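Local coordinates for uncharacterized conserved protein (PDB 3FRM), which is of unknown function but carries a GNAT-type acetyltransferase domain and so probably transfers an acetyl group to a substrate not yet identified, at residues Lys18-Asp22 with Ser23-Ile27; Met63-Gln67 with Ser68-Leu72; Glu80-Asp83 with Glu84-Glu88. All coordinates share one frame; numbering follows the deposited sequence.

In the fold
All three contacts are local and follow one another along the N-terminal half of the chain, each where the chain turns or a helix begins or ends. Interaction 1 is a surface hairpin at the sheet's outer edge, held by backbone bonds and by charge. Interactions 2 and 3 are partly buried: in 63-72 a Schellman motif ends a helix, and histidine and glutamine side chains tie it to the loop beyond, whereas in 80-88 an aspartate cap and a hydrophobic staple start one. Interactions 1 and 2 touch, with Ile27 CG2 3.9 Å from CE of selenomethionine Met63. Interaction 3 stands apart, its centre about 21 Å and 25 Å from theirs, and alone faces the second subunit.

Interaction 1 of 3, residues Lys18-Asp22 with Ser23-Ile27; sequences KITED and SRKAI
Lys25 folds back over the turn to reach Asp22, and its chain can be followed outward from CB. With chi1 at 52°, CG lies between the backbone N and the carbonyl carbon; there it sits 3.8 Å from Asp22 OD2, with one face of the Arg24 guanidinium turned toward it. A bend at chi2 sends CD across toward the carboxylate, where Lys25 CE comes to 4.2 Å from Asp22 OD1. A second bend, at chi4, brings NZ into a salt bridge of 2.7 Å with Asp22 OD1. Lysine suits this place because its long chain can curl back while its amine remains near the surface.

The other carboxylate oxygen belongs to the turn itself. Asp22 OD2 accepts from Arg24 N at 2.8 Å and from Lys25 N at 3.1 Å, the two N-H groups arriving from opposite faces of the carboxylate plane. Two donors on OD2 and an ammonium on OD1 should fix the rotation of the carboxylate and probably favour its ionised form. Arg24 sends its guanidinium away to Asp56 on the helix 50-66.

Beyond the turn, Asp22 N bonds to Lys25 O, Ile27 N to Thr20 O and Ile19 N to Ile27 O, the last at 2.8 Å. Ala26 faces Glu21 in a non-hydrogen-bonded pair; Ile27 on the other face packs toward helix 50-66, and the carboxylate of Glu21 bridges Lys18 and Lys45. Thr20 and Ile27 lie side by side, pointing the same way. This is an antiparallel beta hairpin closed by a tight turn at Ser23-Arg24, with an Asx turn built on Asp22.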
ATOM      1  N   LYS A  18      -7.987  28.990   0.265  1.00 21.52           N
ATOM      2  CA  LYS A  18      -8.908  28.797  -0.834  1.00 20.34           C
ATOM      3  C   LYS A  18      -9.037  30.105  -1.572  1.00 19.51           C
ATOM      4  O   LYS A  18      -9.527  31.054  -1.017  1.00 19.94           O
ATOM      5  CB  LYS A  18     -10.249  28.471  -0.284  1.00 20.17           C
ATOM      6  CG  LYS A  18     -11.039  27.549  -1.146  1.00 22.75           C
ATOM      7  CD  LYS A  18     -12.070  26.852  -0.269  1.00 26.10           C
ATOM      8  CE  LYS A  18     -13.301  27.707  -0.128  1.00 26.74           C
ATOM      9  NZ  LYS A  18     -14.011  27.260   1.088  1.00 33.71           N
ATOM     10  N   ILE A  19      -8.600  30.142  -2.817  1.00 17.49           N
ATOM     11  CA  ILE A  19      -8.693  31.332  -3.651  1.00 16.81           C
ATOM     12  C   ILE A  19     -10.082  31.439  -4.304  1.00 16.95           C
ATOM     13  O   ILE A  19     -10.755  32.451  -4.242  1.00 16.82           O
ATOM     14  CB  ILE A  19      -7.592  31.280  -4.755  1.00 16.49           C
ATOM     15  CG1 ILE A  19      -6.227  30.958  -4.152  1.00 13.81           C
ATOM     16  CG2 ILE A  19      -7.550  32.544  -5.558  1.00 14.99           C
ATOM     17  CD1 ILE A  19      -5.891  31.805  -2.872  1.00 12.47           C
ATOM     18  N   THR A  20     -10.503  30.368  -4.928  1.00 16.94           N
ATOM     19  CA  THR A  20     -11.741  30.356  -5.660  1.00 18.08           C
ATOM     20  C   THR A  20     -12.393  29.009  -5.420  1.00 17.96           C
ATOM     21  O   THR A  20     -11.719  27.998  -5.333  1.00 18.11           O
ATOM     22  CB  THR A  20     -11.420  30.579  -7.156  1.00 17.65           C
ATOM     23  OG1 THR A  20     -11.914  31.854  -7.553  1.00 20.44           O
ATOM     24  CG2 THR A  20     -11.999  29.514  -8.035  1.00 20.62           C
ATOM     25  N   GLU A  21     -13.705  28.994  -5.282  1.00 18.76           N
ATOM     26  CA  GLU A  21     -14.422  27.748  -5.284  1.00 18.63           C
ATOM     27  C   GLU A  21     -15.679  27.947  -6.086  1.00 18.84           C
ATOM     28  O   GLU A  21     -16.439  28.868  -5.787  1.00 19.24           O
ATOM     29  CB  GLU A  21     -14.811  27.321  -3.892  1.00 18.71           C
ATOM     30  CG  GLU A  21     -15.541  25.976  -3.946  1.00 21.98           C
ATOM     31  CD  GLU A  21     -15.735  25.331  -2.600  1.00 29.08           C
ATOM     32  OE1 GLU A  21     -15.159  25.825  -1.577  1.00 31.97           O
ATOM     33  OE2 GLU A  21     -16.464  24.303  -2.561  1.00 30.95           O
ATOM     34  N   ASP A  22     -15.896  27.096  -7.089  1.00 17.91           N
ATOM     35  CA  ASP A  22     -17.126  27.119  -7.871  1.00 18.18           C
ATOM     36  C   ASP A  22     -17.603  25.689  -8.089  1.00 18.40           C
ATOM     37  O   ASP A  22     -17.131  24.796  -7.427  1.00 19.13           O
ATOM     38  CB  ASP A  22     -16.927  27.862  -9.175  1.00 17.40           C
ATOM     39  CG  ASP A  22     -15.929  27.195 -10.081  1.00 18.92           C
ATOM     40  OD1 ASP A  22     -15.253  27.909 -10.877  1.00 25.53           O
ATOM     41  OD2 ASP A  22     -15.796  25.965 -10.016  1.00 18.91           O
ATOM     42  N   SER A  23     -18.526  25.443  -8.999  1.00 18.99           N
ATOM     43  CA  SER A  23     -19.062  24.092  -9.070  1.00 19.51           C
ATOM     44  C   SER A  23     -18.082  23.084  -9.660  1.00 19.96           C
ATOM     45  O   SER A  23     -18.216  21.886  -9.409  1.00 20.03           O
ATOM     46  CB  SER A  23     -20.356  24.033  -9.842  1.00 19.52           C
ATOM     47  OG  SER A  23     -20.085  24.257 -11.208  1.00 18.62           O
ATOM     48  N   ARG A  24     -17.095  23.534 -10.416  1.00 19.19           N
ATOM     49  CA  ARG A  24     -16.170  22.537 -10.924  1.00 20.31           C
ATOM     50  C   ARG A  24     -14.886  22.287 -10.133  1.00 20.14           C
ATOM     51  O   ARG A  24     -14.362  21.165 -10.204  1.00 19.67           O
ATOM     52  CB  ARG A  24     -15.857  22.685 -12.433  1.00 21.22           C
ATOM     53  CG  ARG A  24     -15.824  24.036 -12.999  1.00 22.72           C
ATOM     54  CD  ARG A  24     -15.416  23.958 -14.488  1.00 26.23           C
ATOM     55  NE  ARG A  24     -14.323  24.887 -14.746  1.00 28.13           N
ATOM     56  CZ  ARG A  24     -13.012  24.589 -14.822  1.00 26.72           C
ATOM     57  NH1 ARG A  24     -12.132  25.570 -15.064  1.00 24.57           N
ATOM     58  NH2 ARG A  24     -12.571  23.340 -14.723  1.00 20.96           N
ATOM     59  N   LYS A  25     -14.398  23.298  -9.394  1.00 19.09           N
ATOM     60  CA  LYS A  25     -13.070  23.250  -8.757  1.00 18.03           C
ATOM     61  C   LYS A  25     -12.810  24.282  -7.646  1.00 16.70           C
ATOM     62  O   LYS A  25     -13.340  25.375  -7.646  1.00 16.94           O
ATOM     63  CB  LYS A  25     -12.002  23.470  -9.812  1.00 19.01           C
ATOM     64  CG  LYS A  25     -12.283  24.717 -10.624  1.00 21.07           C
ATOM     65  CD  LYS A  25     -11.161  25.658 -10.582  1.00 25.56           C
ATOM     66  CE  LYS A  25     -11.323  26.800 -11.655  1.00 26.15           C
ATOM     67  NZ  LYS A  25     -12.660  27.459 -11.619  1.00 28.88           N
ATOM     68  N   ALA A  26     -11.958  23.912  -6.713  1.00 14.74           N
ATOM     69  CA  ALA A  26     -11.464  24.797  -5.678  1.00 13.70           C
ATOM     70  C   ALA A  26     -10.007  24.992  -6.025  1.00 13.41           C
ATOM     71  O   ALA A  26      -9.338  24.034  -6.354  1.00 13.56           O
ATOM     72  CB  ALA A  26     -11.600  24.114  -4.274  1.00 11.79           C
ATOM     73  N   ILE A  27      -9.523  26.219  -5.994  1.00 13.76           N
ATOM     74  CA  ILE A  27      -8.093  26.510  -6.213  1.00 14.15           C
ATOM     75  C   ILE A  27      -7.406  26.953  -4.903  1.00 14.07           C
ATOM     76  O   ILE A  27      -7.894  27.849  -4.252  1.00 14.50           O
ATOM     77  CB  ILE A  27      -7.954  27.636  -7.188  1.00 13.81           C
ATOM     78  CG1 ILE A  27      -8.536  27.225  -8.554  1.00 14.18           C
ATOM     79  CG2 ILE A  27      -6.499  28.144  -7.236  1.00 13.37           C
ATOM     80  CD1 ILE A  27      -8.208  28.245  -9.647  1.00 12.87           C
TER

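Interaction 2 of 3, residues Met63-Gln67 with Ser68-Leu72; sequences MHLNQ and SSYHL
Ser69 OG is gripped by two groups: Gln67 NE2 gives it an N-H at 2.9 Å, and the carbonyl of Pro34 holds it as well. The Gln67 bond is nearly straight, at 168°, and OG lies close to the amide plane. With CG between the backbone N and the carbonyl carbon and the chain extended beyond it, the amide reaches Ser69. Its NE2 also bonds to Asn40 OD1, so one amide ties the end of the helix to two neighbours. A small hydroxyl side chain fits here, since Ser69 CB packs within 3.5 Å of His64 CB.

The backbone meanwhile closes a Schellman motif that ends helix 50-66. Ser69 N bonds to His64 O at 2.8 Å, and Ser68 N to Leu65 O at 3.1 Å. Ser68 adopts positive phi (64°), which reverses the chain and sends it toward strand 72-75.

His64 makes the next link. Its ND1 donates to His71 O at 2.9 Å along an almost linear path of 175°, the acceptor lying in the ring plane, although the donor stands above the carbonyl plane. Histidine suits this buried spot because a ring nitrogen can donate while the flat ring packs. Its CE1 approaches His71 NE2 to 3.5 Å, the two rings being inclined obliquely; His71 NE2 is itself bonded to Asn40 O.

On the outer side, Leu65 crosses Tyr70 at about a right angle: Leu65 CD2 meets the edge of the Tyr70 ring, 3.8 Å from Tyr70 CD1.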
HETATM    1  N   MSE A  63      -0.480  31.161 -12.481  1.00 24.32           N
HETATM    2  CA  MSE A  63      -0.542  31.455 -11.069  1.00 24.15           C
HETATM    3  C   MSE A  63       0.724  31.054 -10.370  1.00 22.77           C
HETATM    4  O   MSE A  63       1.277  31.814  -9.593  1.00 23.99           O
HETATM    5  CB  MSE A  63      -1.719  30.739 -10.418  1.00 24.31           C
HETATM    6  CG  MSE A  63      -2.979  31.366 -10.862  1.00 27.98           C
HETATM    7 SE   MSE A  63      -4.619  30.811  -9.984  0.80 39.94          SE
HETATM    8  CE  MSE A  63      -4.334  31.276  -8.117  1.00 34.21           C
ATOM      9  N   HIS A  64       1.162  29.837 -10.626  1.00 20.93           N
ATOM     10  CA  HIS A  64       2.215  29.280  -9.848  1.00 18.59           C
ATOM     11  C   HIS A  64       3.492  30.022 -10.155  1.00 18.15           C
ATOM     12  O   HIS A  64       4.207  30.468  -9.208  1.00 17.20           O
ATOM     13  CB  HIS A  64       2.308  27.782 -10.098  1.00 18.37           C
ATOM     14  CG  HIS A  64       1.338  26.968  -9.283  1.00 17.88           C
ATOM     15  ND1 HIS A  64       1.391  25.592  -9.220  1.00 14.61           N
ATOM     16  CD2 HIS A  64       0.321  27.338  -8.462  1.00 15.95           C
ATOM     17  CE1 HIS A  64       0.446  25.155  -8.401  1.00 17.10           C
ATOM     18  NE2 HIS A  64      -0.221  26.191  -7.939  1.00 14.86           N
ATOM     19  N   LEU A  65       3.791  30.214 -11.449  1.00 17.34           N
ATOM     20  CA  LEU A  65       5.021  30.949 -11.771  1.00 16.83           C
ATOM     21  C   LEU A  65       5.010  32.369 -11.201  1.00 16.68           C
ATOM     22  O   LEU A  65       6.039  32.910 -10.833  1.00 15.24           O
ATOM     23  CB  LEU A  65       5.287  30.989 -13.270  1.00 17.03           C
ATOM     24  CG  LEU A  65       5.767  29.667 -13.851  1.00 19.45           C
ATOM     25  CD1 LEU A  65       5.807  29.754 -15.399  1.00 16.76           C
ATOM     26  CD2 LEU A  65       7.162  29.352 -13.283  1.00 19.95           C
ATOM     27  N   ASN A  66       3.832  32.992 -11.162  1.00 16.56           N
ATOM     28  CA  ASN A  66       3.726  34.320 -10.567  1.00 16.19           C
ATOM     29  C   ASN A  66       4.203  34.409  -9.094  1.00 16.08           C
ATOM     30  O   ASN A  66       4.724  35.437  -8.698  1.00 15.47           O
ATOM     31  CB  ASN A  66       2.314  34.848 -10.730  1.00 16.70           C
ATOM     32  CG  ASN A  66       2.139  36.253 -10.184  1.00 17.50           C
ATOM     33  OD1 ASN A  66       2.639  37.237 -10.747  1.00 15.68           O
ATOM     34  ND2 ASN A  66       1.371  36.352  -9.094  1.00 20.84           N
ATOM     35  N   GLN A  67       4.017  33.350  -8.303  1.00 15.39           N
ATOM     36  CA  GLN A  67       4.465  33.341  -6.914  1.00 15.10           C
ATOM     37  C   GLN A  67       5.713  32.482  -6.770  1.00 15.68           C
ATOM     38  O   GLN A  67       6.057  32.113  -5.665  1.00 15.43           O
ATOM     39  CB  GLN A  67       3.340  32.853  -5.928  1.00 14.87           C
ATOM     40  CG  GLN A  67       2.833  31.407  -6.152  1.00 13.05           C
ATOM     41  CD  GLN A  67       1.803  30.897  -5.101  1.00 16.38           C
ATOM     42  OE1 GLN A  67       1.005  31.678  -4.551  1.00 17.34           O
ATOM     43  NE2 GLN A  67       1.797  29.575  -4.852  1.00 11.38           N
ATOM     44  N   SER A  68       6.387  32.144  -7.883  1.00 16.13           N
ATOM     45  CA  SER A  68       7.587  31.325  -7.796  1.00 15.48           C
ATOM     46  C   SER A  68       7.334  29.916  -7.246  1.00 15.65           C
ATOM     47  O   SER A  68       8.178  29.387  -6.509  1.00 15.85           O
ATOM     48  CB  SER A  68       8.632  32.038  -6.905  1.00 16.55           C
ATOM     49  OG  SER A  68       9.026  33.289  -7.479  1.00 17.24           O
ATOM     50  N   SER A  69       6.162  29.343  -7.553  1.00 15.44           N
ATOM     51  CA  SER A  69       5.861  27.929  -7.422  1.00 14.66           C
ATOM     52  C   SER A  69       6.242  27.286  -8.774  1.00 15.25           C
ATOM     53  O   SER A  69       6.021  27.891  -9.839  1.00 15.19           O
ATOM     54  CB  SER A  69       4.355  27.781  -7.248  1.00 15.36           C
ATOM     55  OG  SER A  69       3.931  27.877  -5.878  1.00 18.65           O
ATOM     56  N   TYR A  70       6.816  26.091  -8.781  1.00 14.58           N
ATOM     57  CA  TYR A  70       7.347  25.566 -10.051  1.00 15.31           C
ATOM     58  C   TYR A  70       6.778  24.219 -10.450  1.00 14.65           C
ATOM     59  O   TYR A  70       7.255  23.619 -11.424  1.00 14.69           O
ATOM     60  CB  TYR A  70       8.883  25.522 -10.060  1.00 14.17           C
ATOM     61  CG  TYR A  70       9.500  26.863  -9.712  1.00 17.04           C
ATOM     62  CD1 TYR A  70       9.377  27.956 -10.579  1.00 15.51           C
ATOM     63  CD2 TYR A  70      10.206  27.032  -8.509  1.00 18.98           C
ATOM     64  CE1 TYR A  70       9.918  29.175 -10.275  1.00 16.89           C
ATOM     65  CE2 TYR A  70      10.767  28.239  -8.183  1.00 16.69           C
ATOM     66  CZ  TYR A  70      10.618  29.307  -9.074  1.00 19.46           C
ATOM     67  OH  TYR A  70      11.148  30.499  -8.728  1.00 19.05           O
ATOM     68  N   HIS A  71       5.732  23.776  -9.752  1.00 14.12           N
ATOM     69  CA  HIS A  71       5.151  22.490 -10.014  1.00 14.00           C
ATOM     70  C   HIS A  71       3.727  22.676 -10.535  1.00 16.45           C
ATOM     71  O   HIS A  71       3.216  23.792 -10.586  1.00 15.80           O
ATOM     72  CB  HIS A  71       5.116  21.750  -8.702  1.00 15.58           C
ATOM     73  CG  HIS A  71       4.147  22.338  -7.738  1.00 16.15           C
ATOM     74  ND1 HIS A  71       4.465  23.418  -6.938  1.00 14.59           N
ATOM     75  CD2 HIS A  71       2.842  22.040  -7.491  1.00 16.31           C
ATOM     76  CE1 HIS A  71       3.403  23.730  -6.205  1.00 20.54           C
ATOM     77  NE2 HIS A  71       2.405  22.910  -6.516  1.00 19.14           N
ATOM     78  N   LEU A  72       3.047  21.560 -10.844  1.00 16.82           N
ATOM     79  CA  LEU A  72       1.670  21.587 -11.242  1.00 17.64           C
ATOM     80  C   LEU A  72       0.953  20.416 -10.558  1.00 18.18           C
ATOM     81  O   LEU A  72       1.512  19.329 -10.464  1.00 18.51           O
ATOM     82  CB  LEU A  72       1.547  21.424 -12.763  1.00 16.60           C
ATOM     83  CG  LEU A  72       2.052  22.426 -13.766  1.00 18.98           C
ATOM     84  CD1 LEU A  72       1.427  22.074 -15.147  1.00 15.47           C
ATOM     85  CD2 LEU A  72       1.641  23.820 -13.355  1.00 19.24           C
TER

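Interaction 3 of 3, residues Glu80-Asp83 with Glu84-Glu88; sequences EKID and EVLLE. With SO4 (sulfate ion), chain J.
Asp83 caps helix 84-92: its OD1 accepts the N-H of Val85 at 2.9 Å, approached from above the carboxylate plane. The torsion chi1 of 180° sets CG beside the carbonyl carbon, which brings the carboxylate over the first turn. Aspartate suits an N-cap because its short chain can reach amides that have no carbonyl partner earlier in the helix. Asp83 O accepts from Leu87 N at 2.9 Å and, weakly, from Leu86 N.

Ile82, just before the cap, packs on the same turn. Its CB lies 4.0 Å from Leu87 CG, the N'-to-N4 pairing of a hydrophobic staple, while its CG2 meets Leu86 CD2 at 3.5 Å. Farther out, Phe76, Met47 and Tyr247 back Ile82, and Trp53 of helix 50-66 backs Leu86.

Preceding the staple, Lys81 NZ bonds at 2.7 Å to O2 of a sulfate probably taken from the crystallisation liquor. Arg237 and the backbone N of Gly203, Gly205 and Ser206, all of the second subunit, also hold the anion. Such glycine-rich amides at a helix start resemble the GNAT loop that binds the pyrophosphate of acetyl-CoA; Lys81 completes, from this subunit, an anion site otherwise made by its neighbour.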
ATOM      1  N   GLU A  80     -14.179   9.060  -8.801  1.00 17.25           N
ATOM      2  CA  GLU A  80     -14.301   9.076 -10.258  1.00 19.00           C
ATOM      3  C   GLU A  80     -13.010   8.643 -10.961  1.00 18.98           C
ATOM      4  O   GLU A  80     -11.966   9.172 -10.646  1.00 19.34           O
ATOM      5  CB  GLU A  80     -14.733  10.471 -10.705  1.00 19.58           C
ATOM      6  CG  GLU A  80     -16.248  10.704 -10.428  1.00 21.20           C
ATOM      7  CD  GLU A  80     -16.735  12.084 -10.837  1.00 25.08           C
ATOM      8  OE1 GLU A  80     -16.416  12.560 -11.950  1.00 27.66           O
ATOM      9  OE2 GLU A  80     -17.456  12.711 -10.031  1.00 28.03           O
ATOM     10  N   LYS A  81     -13.128   7.655 -11.852  1.00 18.58           N
ATOM     11  CA  LYS A  81     -12.137   7.197 -12.825  1.00 18.98           C
ATOM     12  C   LYS A  81     -12.021   8.221 -13.930  1.00 18.76           C
ATOM     13  O   LYS A  81     -13.020   8.763 -14.321  1.00 20.34           O
ATOM     14  CB  LYS A  81     -12.619   5.883 -13.496  1.00 19.27           C
ATOM     15  CG  LYS A  81     -12.747   4.640 -12.558  1.00 20.02           C
ATOM     16  CD  LYS A  81     -11.395   4.350 -11.820  1.00 23.74           C
ATOM     17  CE  LYS A  81     -10.327   3.719 -12.718  1.00 25.23           C
ATOM     18  NZ  LYS A  81     -10.784   2.418 -13.318  1.00 26.78           N
ATOM     19  N   ILE A  82     -10.809   8.472 -14.419  1.00 18.23           N
ATOM     20  CA  ILE A  82     -10.499   9.466 -15.463  1.00 16.75           C
ATOM     21  C   ILE A  82     -10.618   8.876 -16.873  1.00 15.84           C
ATOM     22  O   ILE A  82     -10.229   7.739 -17.118  1.00 13.15           O
ATOM     23  CB  ILE A  82      -9.059   9.939 -15.275  1.00 15.99           C
ATOM     24  CG1 ILE A  82      -8.824  10.285 -13.815  1.00 18.41           C
ATOM     25  CG2 ILE A  82      -8.711  11.140 -16.122  1.00 15.19           C
ATOM     26  CD1 ILE A  82      -7.333  10.722 -13.545  1.00 19.79           C
ATOM     27  N   ASP A  83     -11.142   9.639 -17.813  1.00 17.13           N
ATOM     28  CA  ASP A  83     -11.313   9.053 -19.129  1.00 19.39           C
ATOM     29  C   ASP A  83      -9.950   8.755 -19.759  1.00 20.28           C
ATOM     30  O   ASP A  83      -8.934   9.414 -19.463  1.00 20.43           O
ATOM     31  CB  ASP A  83     -12.156   9.938 -20.044  1.00 20.20           C
ATOM     32  CG  ASP A  83     -12.325   9.332 -21.417  1.00 24.34           C
ATOM     33  OD1 ASP A  83     -11.553   9.735 -22.316  1.00 27.25           O
ATOM     34  OD2 ASP A  83     -13.183   8.399 -21.592  1.00 29.78           O
ATOM     35  N   GLU A  84      -9.935   7.740 -20.607  1.00 20.55           N
ATOM     36  CA  GLU A  84      -8.747   7.324 -21.313  1.00 21.91           C
ATOM     37  C   GLU A  84      -8.003   8.480 -22.015  1.00 21.10           C
ATOM     38  O   GLU A  84      -6.781   8.655 -21.883  1.00 21.36           O
ATOM     39  CB  GLU A  84      -9.112   6.277 -22.352  1.00 22.52           C
ATOM     40  CG  GLU A  84      -7.862   5.695 -22.992  1.00 26.90           C
ATOM     41  CD  GLU A  84      -8.107   5.198 -24.395  1.00 32.61           C
ATOM     42  OE1 GLU A  84      -8.990   4.295 -24.562  1.00 32.65           O
ATOM     43  OE2 GLU A  84      -7.403   5.707 -25.317  1.00 35.32           O
ATOM     44  N   VAL A  85      -8.765   9.280 -22.728  1.00 19.89           N
ATOM     45  CA  VAL A  85      -8.207  10.316 -23.546  1.00 18.72           C
ATOM     46  C   VAL A  85      -7.419  11.341 -22.699  1.00 19.20           C
ATOM     47  O   VAL A  85      -6.315  11.830 -23.119  1.00 18.19           O
ATOM     48  CB  VAL A  85      -9.304  10.947 -24.373  1.00 18.54           C
ATOM     49  CG1 VAL A  85      -8.725  12.063 -25.247  1.00 18.36           C
ATOM     50  CG2 VAL A  85      -9.989   9.851 -25.234  1.00 17.54           C
ATOM     51  N   LEU A  86      -7.949  11.602 -21.493  1.00 17.71           N
ATOM     52  CA  LEU A  86      -7.346  12.548 -20.583  1.00 16.72           C
ATOM     53  C   LEU A  86      -6.152  11.896 -19.868  1.00 17.09           C
ATOM     54  O   LEU A  86      -5.116  12.548 -19.640  1.00 17.61           O
ATOM     55  CB  LEU A  86      -8.406  13.071 -19.612  1.00 16.86           C
ATOM     56  CG  LEU A  86      -7.906  13.899 -18.411  1.00 16.48           C
ATOM     57  CD1 LEU A  86      -7.149  15.080 -18.888  1.00 13.19           C
ATOM     58  CD2 LEU A  86      -9.027  14.360 -17.527  1.00 16.19           C
ATOM     59  N   LEU A  87      -6.284  10.614 -19.491  1.00 16.95           N
ATOM     60  CA  LEU A  87      -5.145   9.895 -18.934  1.00 15.92           C
ATOM     61  C   LEU A  87      -4.012  10.004 -19.927  1.00 16.13           C
ATOM     62  O   LEU A  87      -2.880  10.300 -19.547  1.00 15.98           O
ATOM     63  CB  LEU A  87      -5.435   8.427 -18.718  1.00 14.96           C
ATOM     64  CG  LEU A  87      -6.174   8.079 -17.412  1.00 16.22           C
ATOM     65  CD1 LEU A  87      -6.644   6.600 -17.463  1.00 12.05           C
ATOM     66  CD2 LEU A  87      -5.326   8.379 -16.162  1.00 10.37           C
ATOM     67  N   GLU A  88      -4.335   9.765 -21.187  1.00 15.59           N
ATOM     68  CA  GLU A  88      -3.346   9.715 -22.212  1.00 17.74           C
ATOM     69  C   GLU A  88      -2.619  11.043 -22.302  1.00 17.32           C
ATOM     70  O   GLU A  88      -1.390  11.077 -22.364  1.00 19.41           O
ATOM     71  CB  GLU A  88      -3.994   9.361 -23.540  1.00 17.68           C
ATOM     72  CG  GLU A  88      -2.967   8.862 -24.489  1.00 23.11           C
ATOM     73  CD  GLU A  88      -3.335   9.156 -25.933  1.00 31.68           C
ATOM     74  OE1 GLU A  88      -2.548   8.820 -26.864  1.00 34.27           O
ATOM     75  OE2 GLU A  88      -4.443   9.710 -26.141  1.00 34.76           O
TER
HETATM   76  S   SO4 J 253      -8.466  -0.434 -13.654  1.00 45.17           S
HETATM   77  O1  SO4 J 253      -8.211  -0.383 -12.224  1.00 43.44           O
HETATM   78  O2  SO4 J 253      -8.659   0.922 -14.161  1.00 41.22           O
HETATM   79  O3  SO4 J 253      -7.315  -1.037 -14.336  1.00 46.84           O
HETATM   80  O4  SO4 J 253      -9.575  -1.321 -13.996  1.00 44.52           O